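Local coordinates for predicted protein (Acinetobacter sp. RUH2624, PDB 4MEA) that probably hydrolyses epoxides as a secreted Cif-type virulence factor of the alpha/beta hydrolase fold, at residues E254-M268 / E283-Y295. Residues are numbered along the deposited sequence; the frame is centred on the assembly and turned at random.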
ATOM      1  N   GLU A 254      15.977  -4.896 -16.755  1.00 10.87           N
ATOM      2  CA  GLU A 254      15.657  -6.085 -17.533  1.00 13.87           C
ATOM      3  C   GLU A 254      16.390  -6.049 -18.876  1.00 14.67           C
ATOM      4  O   GLU A 254      16.853  -7.077 -19.379  1.00 17.53           O
ATOM      5  CB  GLU A 254      14.141  -6.188 -17.751  1.00 14.02           C
ATOM      6  CG  GLU A 254      13.363  -6.570 -16.488  1.00 17.99           C
ATOM      7  CD  GLU A 254      13.590  -8.019 -16.066  1.00 20.61           C
ATOM      8  OE1 GLU A 254      13.908  -8.857 -16.935  1.00 19.86           O
ATOM      9  OE2 GLU A 254      13.442  -8.325 -14.865  1.00 20.90           O
ATOM     10  N   ALA A 255      16.496  -4.857 -19.453  1.00 11.64           N
ATOM     11  CA  ALA A 255      17.201  -4.695 -20.723  1.00 15.53           C
ATOM     12  C   ALA A 255      18.688  -5.017 -20.559  1.00 16.96           C
ATOM     13  O   ALA A 255      19.285  -5.679 -21.402  1.00 15.24           O
ATOM     14  CB  ALA A 255      17.004  -3.278 -21.276  1.00 15.26           C
ATOM     15  N   LEU A 256      19.284  -4.551 -19.465  1.00 17.19           N
ATOM     16  CA  LEU A 256      20.675  -4.868 -19.172  1.00 15.03           C
ATOM     17  C   LEU A 256      20.860  -6.368 -18.976  1.00 15.27           C
ATOM     18  O   LEU A 256      21.786  -6.957 -19.523  1.00 17.59           O
ATOM     19  CB  LEU A 256      21.166  -4.102 -17.934  1.00 11.89           C
ATOM     20  CG  LEU A 256      21.305  -2.579 -18.101  1.00 16.75           C
ATOM     21  CD1 LEU A 256      21.419  -1.891 -16.750  1.00  9.59           C
ATOM     22  CD2 LEU A 256      22.500  -2.240 -18.983  1.00 17.14           C
ATOM     23  N   LEU A 257      19.981  -6.991 -18.201  1.00 13.66           N
ATOM     24  CA  LEU A 257      20.099  -8.429 -17.966  1.00 11.35           C
ATOM     25  C   LEU A 257      19.960  -9.213 -19.273  1.00 19.31           C
ATOM     26  O   LEU A 257      20.635 -10.222 -19.468  1.00 19.84           O
ATOM     27  CB  LEU A 257      19.061  -8.915 -16.950  1.00 16.09           C
ATOM     28  CG  LEU A 257      19.101  -8.299 -15.545  1.00 19.26           C
ATOM     29  CD1 LEU A 257      18.123  -9.022 -14.629  1.00 14.97           C
ATOM     30  CD2 LEU A 257      20.505  -8.358 -14.970  1.00 26.16           C
ATOM     31  N   ALA A 258      19.080  -8.751 -20.156  1.00 12.11           N
ATOM     32  CA  ALA A 258      18.858  -9.417 -21.444  1.00 22.75           C
ATOM     33  C   ALA A 258      20.027  -9.219 -22.422  1.00 19.73           C
ATOM     34  O   ALA A 258      20.282 -10.067 -23.272  1.00 19.04           O
ATOM     35  CB  ALA A 258      17.551  -8.950 -22.070  1.00 21.37           C
ATOM     36  N   ASN A 259      20.729  -8.099 -22.299  1.00 21.67           N
ATOM     37  CA  ASN A 259      21.919  -7.852 -23.116  1.00 27.35           C
ATOM     38  C   ASN A 259      23.200  -8.374 -22.474  1.00 28.27           C
ATOM     39  O   ASN A 259      24.270  -7.808 -22.671  1.00 30.49           O
ATOM     40  CB  ASN A 259      22.077  -6.363 -23.418  1.00 28.34           C
ATOM     41  CG  ASN A 259      21.292  -5.930 -24.640  1.00 40.19           C
ATOM     42  OD1 ASN A 259      21.703  -6.176 -25.777  1.00 31.18           O
ATOM     43  ND2 ASN A 259      20.159  -5.270 -24.414  1.00 51.21           N
ATOM     44  N   GLY A 260      23.080  -9.446 -21.697  1.00 41.64           N
ATOM     45  CA  GLY A 260      24.224 -10.060 -21.052  1.00 48.34           C
ATOM     46  C   GLY A 260      24.843  -9.280 -19.903  1.00 47.04           C
ATOM     47  O   GLY A 260      25.629  -9.849 -19.144  1.00 48.32           O
ATOM     48  N   LYS A 261      24.499  -7.993 -19.780  1.00 34.49           N
ATOM     49  CA  LYS A 261      25.033  -7.115 -18.728  1.00 23.43           C
ATOM     50  C   LYS A 261      24.689  -7.567 -17.311  1.00 21.10           C
ATOM     51  O   LYS A 261      24.354  -6.752 -16.448  1.00 19.49           O
ATOM     52  CB  LYS A 261      24.560  -5.675 -18.933  1.00 16.10           C
ATOM     53  CG  LYS A 261      25.298  -4.925 -20.028  1.00 25.47           C
ATOM     54  CD  LYS A 261      26.707  -4.563 -19.580  1.00 31.12           C
ATOM     55  CE  LYS A 261      27.387  -3.626 -20.574  1.00 42.84           C
ATOM     56  NZ  LYS A 261      27.669  -4.303 -21.873  1.00 46.07           N
ATOM     57  N   LYS A 262      24.761  -8.870 -17.080  1.00 17.45           N
ATOM     58  CA  LYS A 262      24.744  -9.409 -15.732  1.00 27.95           C
ATOM     59  C   LYS A 262      26.076  -9.073 -15.073  1.00 27.63           C
ATOM     60  O   LYS A 262      26.972  -8.509 -15.713  1.00 21.40           O
ATOM     61  CB  LYS A 262      24.556 -10.922 -15.762  1.00 29.19           C
ATOM     62  CG  LYS A 262      23.258 -11.368 -16.403  1.00 35.46           C
ATOM     63  CD  LYS A 262      23.201 -12.885 -16.511  1.00 44.49           C
ATOM     64  CE  LYS A 262      21.907 -13.336 -17.174  1.00 54.77           C
ATOM     65  NZ  LYS A 262      21.874 -14.814 -17.379  1.00 58.78           N
ATOM     66  N   LEU A 263      26.201  -9.421 -13.799  1.00 17.82           N
ATOM     67  CA  LEU A 263      27.417  -9.142 -13.045  1.00 21.24           C
ATOM     68  C   LEU A 263      28.481 -10.223 -13.228  1.00 24.43           C
ATOM     69  O   LEU A 263      28.257 -11.391 -12.899  1.00 22.48           O
ATOM     70  CB  LEU A 263      27.095  -8.960 -11.560  1.00 23.97           C
ATOM     71  CG  LEU A 263      26.251  -7.719 -11.248  1.00 27.67           C
ATOM     72  CD1 LEU A 263      25.982  -7.622  -9.752  1.00 29.97           C
ATOM     73  CD2 LEU A 263      26.913  -6.436 -11.792  1.00 14.32           C
ATOM     74  N   THR A 264      29.635  -9.816 -13.758  1.00 28.47           N
ATOM     75  CA  THR A 264      30.777 -10.710 -13.947  1.00 25.70           C
ATOM     76  C   THR A 264      31.868 -10.439 -12.910  1.00 28.83           C
ATOM     77  O   THR A 264      32.882 -11.127 -12.871  1.00 37.12           O
ATOM     78  CB  THR A 264      31.378 -10.574 -15.368  1.00 21.29           C
ATOM     79  OG1 THR A 264      31.826  -9.232 -15.573  1.00 23.84           O
ATOM     80  CG2 THR A 264      30.329 -10.902 -16.436  1.00 14.90           C
ATOM     81  N   ILE A 265      31.664  -9.417 -12.086  1.00 17.92           N
ATOM     82  CA  ILE A 265      32.553  -9.151 -10.963  1.00 13.42           C
ATOM     83  C   ILE A 265      31.952  -9.828  -9.739  1.00 18.81           C
ATOM     84  O   ILE A 265      30.760 -10.143  -9.730  1.00 21.06           O
ATOM     85  CB  ILE A 265      32.677  -7.637 -10.668  1.00 20.10           C
ATOM     86  CG1 ILE A 265      31.323  -7.052 -10.264  1.00 10.48           C
ATOM     87  CG2 ILE A 265      33.263  -6.880 -11.867  1.00 13.73           C
ATOM     88  CD1 ILE A 265      31.419  -5.627  -9.690  1.00 12.53           C
ATOM     89  N   PRO A 266      32.772 -10.062  -8.703  1.00 14.45           N
ATOM     90  CA  PRO A 266      32.233 -10.650  -7.478  1.00 15.82           C
ATOM     91  C   PRO A 266      31.139  -9.749  -6.905  1.00 19.10           C
ATOM     92  O   PRO A 266      31.284  -8.524  -6.895  1.00 16.42           O
ATOM     93  CB  PRO A 266      33.445 -10.680  -6.542  1.00 17.61           C
ATOM     94  CG  PRO A 266      34.639 -10.680  -7.470  1.00 18.67           C
ATOM     95  CD  PRO A 266      34.225  -9.814  -8.612  1.00 18.74           C
ATOM     96  N   SER A 267      30.050 -10.352  -6.447  1.00 19.36           N
ATOM     97  CA  SER A 267      28.954  -9.587  -5.876  1.00 15.45           C
ATOM     98  C   SER A 267      28.434 -10.271  -4.619  1.00 17.60           C
ATOM     99  O   SER A 267      28.644 -11.469  -4.415  1.00 20.35           O
ATOM    100  CB  SER A 267      27.830  -9.423  -6.892  1.00 19.14           C
ATOM    101  OG  SER A 267      27.275 -10.675  -7.248  1.00 17.60           O
ATOM    102  N   MET A 268      27.773  -9.497  -3.769  1.00 15.50           N
ATOM    103  CA  MET A 268      27.172 -10.035  -2.560  1.00 14.37           C
ATOM    104  C   MET A 268      25.760  -9.499  -2.373  1.00 16.67           C
ATOM    105  O   MET A 268      25.508  -8.311  -2.606  1.00 10.38           O
ATOM    106  CB  MET A 268      28.017  -9.690  -1.326  1.00 12.83           C
ATOM    107  CG  MET A 268      27.381 -10.137  -0.002  1.00 13.76           C
ATOM    108  SD  MET A 268      28.534 -10.197   1.384  1.00 18.86           S
ATOM    109  CE  MET A 268      28.963  -8.469   1.577  1.00 10.47           C
ATOM    110  N   GLU A 283      16.988 -13.448  -5.810  1.00 10.95           N
ATOM    111  CA  GLU A 283      16.918 -12.660  -7.032  1.00 10.55           C
ATOM    112  C   GLU A 283      18.271 -12.581  -7.723  1.00 12.59           C
ATOM    113  O   GLU A 283      18.377 -12.880  -8.911  1.00 17.23           O
ATOM    114  CB  GLU A 283      16.408 -11.239  -6.752  1.00 11.05           C
ATOM    115  CG  GLU A 283      16.338 -10.366  -8.023  1.00  4.15           C
ATOM    116  CD  GLU A 283      16.098  -8.891  -7.724  1.00 13.38           C
ATOM    117  OE1 GLU A 283      16.382  -8.453  -6.594  1.00  7.46           O
ATOM    118  OE2 GLU A 283      15.634  -8.163  -8.628  1.00 12.30           O
ATOM    119  N   MET A 284      19.300 -12.167  -6.982  1.00 16.92           N
ATOM    120  CA  MET A 284      20.638 -12.040  -7.566  1.00 18.60           C
ATOM    121  C   MET A 284      21.176 -13.383  -8.075  1.00 14.24           C
ATOM    122  O   MET A 284      21.690 -13.462  -9.177  1.00 13.93           O
ATOM    123  CB  MET A 284      21.624 -11.394  -6.583  1.00 20.30           C
ATOM    124  CG  MET A 284      21.387  -9.904  -6.357  1.00 12.34           C
ATOM    125  SD  MET A 284      22.617  -9.201  -5.246  1.00 17.54           S
ATOM    126  CE  MET A 284      24.094  -9.285  -6.269  1.00 18.58           C
ATOM    127  N   ARG A 285      21.046 -14.436  -7.274  1.00 11.48           N
ATOM    128  CA  ARG A 285      21.485 -15.756  -7.706  1.00 15.50           C
ATOM    129  C   ARG A 285      20.808 -16.165  -9.018  1.00 22.86           C
ATOM    130  O   ARG A 285      21.478 -16.603  -9.950  1.00 29.84           O
ATOM    131  CB  ARG A 285      21.238 -16.809  -6.617  1.00 19.05           C
ATOM    132  CG  ARG A 285      21.720 -18.206  -6.991  1.00 28.20           C
ATOM    133  CD  ARG A 285      21.918 -19.068  -5.761  1.00 36.72           C
ATOM    134  NE  ARG A 285      20.746 -19.051  -4.891  1.00 49.44           N
ATOM    135  CZ  ARG A 285      20.735 -18.565  -3.653  1.00 49.63           C
ATOM    136  NH1 ARG A 285      21.843 -18.055  -3.122  1.00 45.21           N
ATOM    137  NH2 ARG A 285      19.615 -18.597  -2.940  1.00 49.12           N
ATOM    138  N   ALA A 286      19.487 -15.999  -9.095  1.00 23.88           N
ATOM    139  CA  ALA A 286      18.713 -16.465 -10.252  1.00 21.06           C
ATOM    140  C   ALA A 286      18.924 -15.640 -11.516  1.00 23.96           C
ATOM    141  O   ALA A 286      18.839 -16.167 -12.621  1.00 25.42           O
ATOM    142  CB  ALA A 286      17.221 -16.524  -9.919  1.00 13.82           C
ATOM    143  N   ARG A 287      19.187 -14.345 -11.364  1.00 19.01           N
ATOM    144  CA  ARG A 287      19.077 -13.441 -12.506  1.00 18.21           C
ATOM    145  C   ARG A 287      20.223 -12.464 -12.761  1.00 17.33           C
ATOM    146  O   ARG A 287      20.367 -11.984 -13.886  1.00 19.11           O
ATOM    147  CB  ARG A 287      17.769 -12.658 -12.413  1.00 20.17           C
ATOM    148  CG  ARG A 287      16.568 -13.557 -12.211  1.00 22.34           C
ATOM    149  CD  ARG A 287      15.323 -12.895 -12.716  1.00 26.05           C
ATOM    150  NE  ARG A 287      15.410 -12.601 -14.144  1.00 18.99           N
ATOM    151  CZ  ARG A 287      14.905 -11.507 -14.695  1.00 20.77           C
ATOM    152  NH1 ARG A 287      14.306 -10.605 -13.926  1.00 16.77           N
ATOM    153  NH2 ARG A 287      15.012 -11.300 -16.002  1.00 19.29           N
ATOM    154  N   PHE A 288      21.022 -12.158 -11.740  1.00 10.95           N
ATOM    155  CA  PHE A 288      21.983 -11.052 -11.853  1.00 17.20           C
ATOM    156  C   PHE A 288      23.450 -11.469 -11.939  1.00 22.33           C
ATOM    157  O   PHE A 288      24.306 -10.652 -12.285  1.00 26.31           O
ATOM    158  CB  PHE A 288      21.804 -10.053 -10.695  1.00 17.05           C
ATOM    159  CG  PHE A 288      20.624  -9.132 -10.862  1.00 14.79           C
ATOM    160  CD1 PHE A 288      20.800  -7.837 -11.323  1.00 14.98           C
ATOM    161  CD2 PHE A 288      19.343  -9.562 -10.562  1.00 12.41           C
ATOM    162  CE1 PHE A 288      19.721  -6.989 -11.479  1.00 16.84           C
ATOM    163  CE2 PHE A 288      18.260  -8.717 -10.718  1.00 16.85           C
ATOM    164  CZ  PHE A 288      18.450  -7.429 -11.178  1.00 12.83           C
ATOM    165  N   VAL A 289      23.749 -12.719 -11.605  1.00 20.39           N
ATOM    166  CA  VAL A 289      25.140 -13.152 -11.543  1.00 21.31           C
ATOM    167  C   VAL A 289      25.490 -14.112 -12.679  1.00 24.81           C
ATOM    168  O   VAL A 289      24.805 -15.109 -12.896  1.00 24.59           O
ATOM    169  CB  VAL A 289      25.480 -13.776 -10.170  1.00 15.58           C
ATOM    170  CG1 VAL A 289      25.079 -12.823  -9.042  1.00 15.79           C
ATOM    171  CG2 VAL A 289      24.795 -15.112  -9.998  1.00 24.11           C
ATOM    172  N   ALA A 290      26.551 -13.795 -13.412  1.00 21.59           N
ATOM    173  CA  ALA A 290      26.972 -14.619 -14.544  1.00 27.00           C
ATOM    174  C   ALA A 290      27.604 -15.928 -14.079  1.00 32.76           C
ATOM    175  O   ALA A 290      27.451 -16.968 -14.723  1.00 32.26           O
ATOM    176  CB  ALA A 290      27.939 -13.852 -15.437  1.00 23.77           C
ATOM    177  N   ASP A 291      28.310 -15.869 -12.954  1.00 32.63           N
ATOM    178  CA  ASP A 291      28.989 -17.038 -12.410  1.00 31.17           C
ATOM    179  C   ASP A 291      28.817 -17.120 -10.894  1.00 33.21           C
ATOM    180  O   ASP A 291      29.364 -16.301 -10.155  1.00 37.40           O
ATOM    181  CB  ASP A 291      30.471 -17.014 -12.792  1.00 32.99           C
ATOM    182  CG  ASP A 291      31.258 -18.140 -12.156  1.00 35.24           C
ATOM    183  OD1 ASP A 291      30.636 -19.090 -11.635  1.00 39.54           O
ATOM    184  OD2 ASP A 291      32.503 -18.076 -12.184  1.00 47.53           O
ATOM    185  N   PRO A 292      28.057 -18.122 -10.434  1.00 34.53           N
ATOM    186  CA  PRO A 292      27.689 -18.341  -9.032  1.00 29.91           C
ATOM    187  C   PRO A 292      28.910 -18.419  -8.136  1.00 28.11           C
ATOM    188  O   PRO A 292      28.808 -18.200  -6.931  1.00 28.91           O
ATOM    189  CB  PRO A 292      27.000 -19.706  -9.066  1.00 35.46           C
ATOM    190  CG  PRO A 292      26.484 -19.834 -10.445  1.00 38.00           C
ATOM    191  CD  PRO A 292      27.490 -19.154 -11.319  1.00 38.60           C
ATOM    192  N   ALA A 293      30.057 -18.743  -8.716  1.00 26.21           N
ATOM    193  CA  ALA A 293      31.274 -18.873  -7.929  1.00 32.23           C
ATOM    194  C   ALA A 293      31.737 -17.517  -7.412  1.00 25.00           C
ATOM    195  O   ALA A 293      32.493 -17.438  -6.446  1.00 32.03           O
ATOM    196  CB  ALA A 293      32.374 -19.543  -8.746  1.00 33.63           C
ATOM    197  N   GLN A 294      31.280 -16.450  -8.059  1.00 25.19           N
ATOM    198  CA  GLN A 294      31.652 -15.091  -7.658  1.00 24.74           C
ATOM    199  C   GLN A 294      30.648 -14.460  -6.689  1.00 25.72           C
ATOM    200  O   GLN A 294      30.876 -13.361  -6.176  1.00 20.47           O
ATOM    201  CB  GLN A 294      31.765 -14.191  -8.885  1.00 23.73           C
ATOM    202  CG  GLN A 294      32.849 -14.558  -9.866  1.00 27.53           C
ATOM    203  CD  GLN A 294      32.891 -13.583 -11.026  1.00 36.09           C
ATOM    204  OE1 GLN A 294      31.945 -13.497 -11.817  1.00 32.76           O
ATOM    205  NE2 GLN A 294      33.982 -12.822 -11.120  1.00 34.88           N
ATOM    206  N   TYR A 295      29.548 -15.163  -6.439  1.00 27.10           N
ATOM    207  CA  TYR A 295      28.411 -14.610  -5.699  1.00 19.22           C
ATOM    208  C   TYR A 295      28.346 -15.084  -4.244  1.00 24.91           C
ATOM    209  O   TYR A 295      28.346 -16.288  -3.967  1.00 23.08           O
ATOM    210  CB  TYR A 295      27.114 -14.972  -6.426  1.00 20.40           C
ATOM    211  CG  TYR A 295      25.841 -14.573  -5.708  1.00 19.98           C
ATOM    212  CD1 TYR A 295      25.539 -13.236  -5.480  1.00 19.07           C
ATOM    213  CD2 TYR A 295      24.930 -15.531  -5.277  1.00 15.45           C
ATOM    214  CE1 TYR A 295      24.376 -12.863  -4.834  1.00 13.43           C
ATOM    215  CE2 TYR A 295      23.751 -15.164  -4.637  1.00 20.12           C
ATOM    216  CZ  TYR A 295      23.484 -13.823  -4.416  1.00 17.70           C
ATOM    217  OH  TYR A 295      22.324 -13.433  -3.776  1.00 13.95           O
TER
HETATM  218  O   HOH W   1      29.064 -13.420 -11.607  1.00 30.19           O
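Arg-287 meets Glu-254 end-on in a two-pronged salt bridge, NH1 to OE2 at 2.6 Å and NH2 to OE1 at 2.8 Å. The guanidinium and carboxylate planes lie only 16° apart, and OE2 is approached on its syn lone pair. A bend at chi3 (61°) turns the end of the arginine toward helix 246-258. One methyl of Leu-257, CD1, touches two flat groups: it lies over the centre of one guanidinium face and over the Phe-288 ring, a CH-pi contact 4.0 Å from the ring centroid. Beyond them the backbones join, Leu-263 N donating to Phe-288 O and Ala-290 N to Leu-263 O. The amide of Gln-294 reaches back to Thr-264, its NE2 2.7 Å from Thr-264 O and well above that carbonyl's plane. A water accepts from Asp-291 N and lies 2.9 Å from Gln-294 OE1. Deeper, Ser-267 N bonds to Gln-294 O at 3.1 Å, while Ser-267 OG packs against Met-284 CE and the edge of the Tyr-295 ring. In the second shell, Asp-163 forms another salt bridge with Arg-287, Arg-164 N bonds to Glu-254 OE2, and Tyr-141 meets Phe-288 edge-to-face. The end of helix 246-258 and its following loop thus pack against the beta-alpha-beta crossover of strand 267-272, helix 279-288 and strand 295-300, its parallel strands bridged at Ser-267 and Tyr-295, at one edge of the central sheet of an alpha/beta hydrolase.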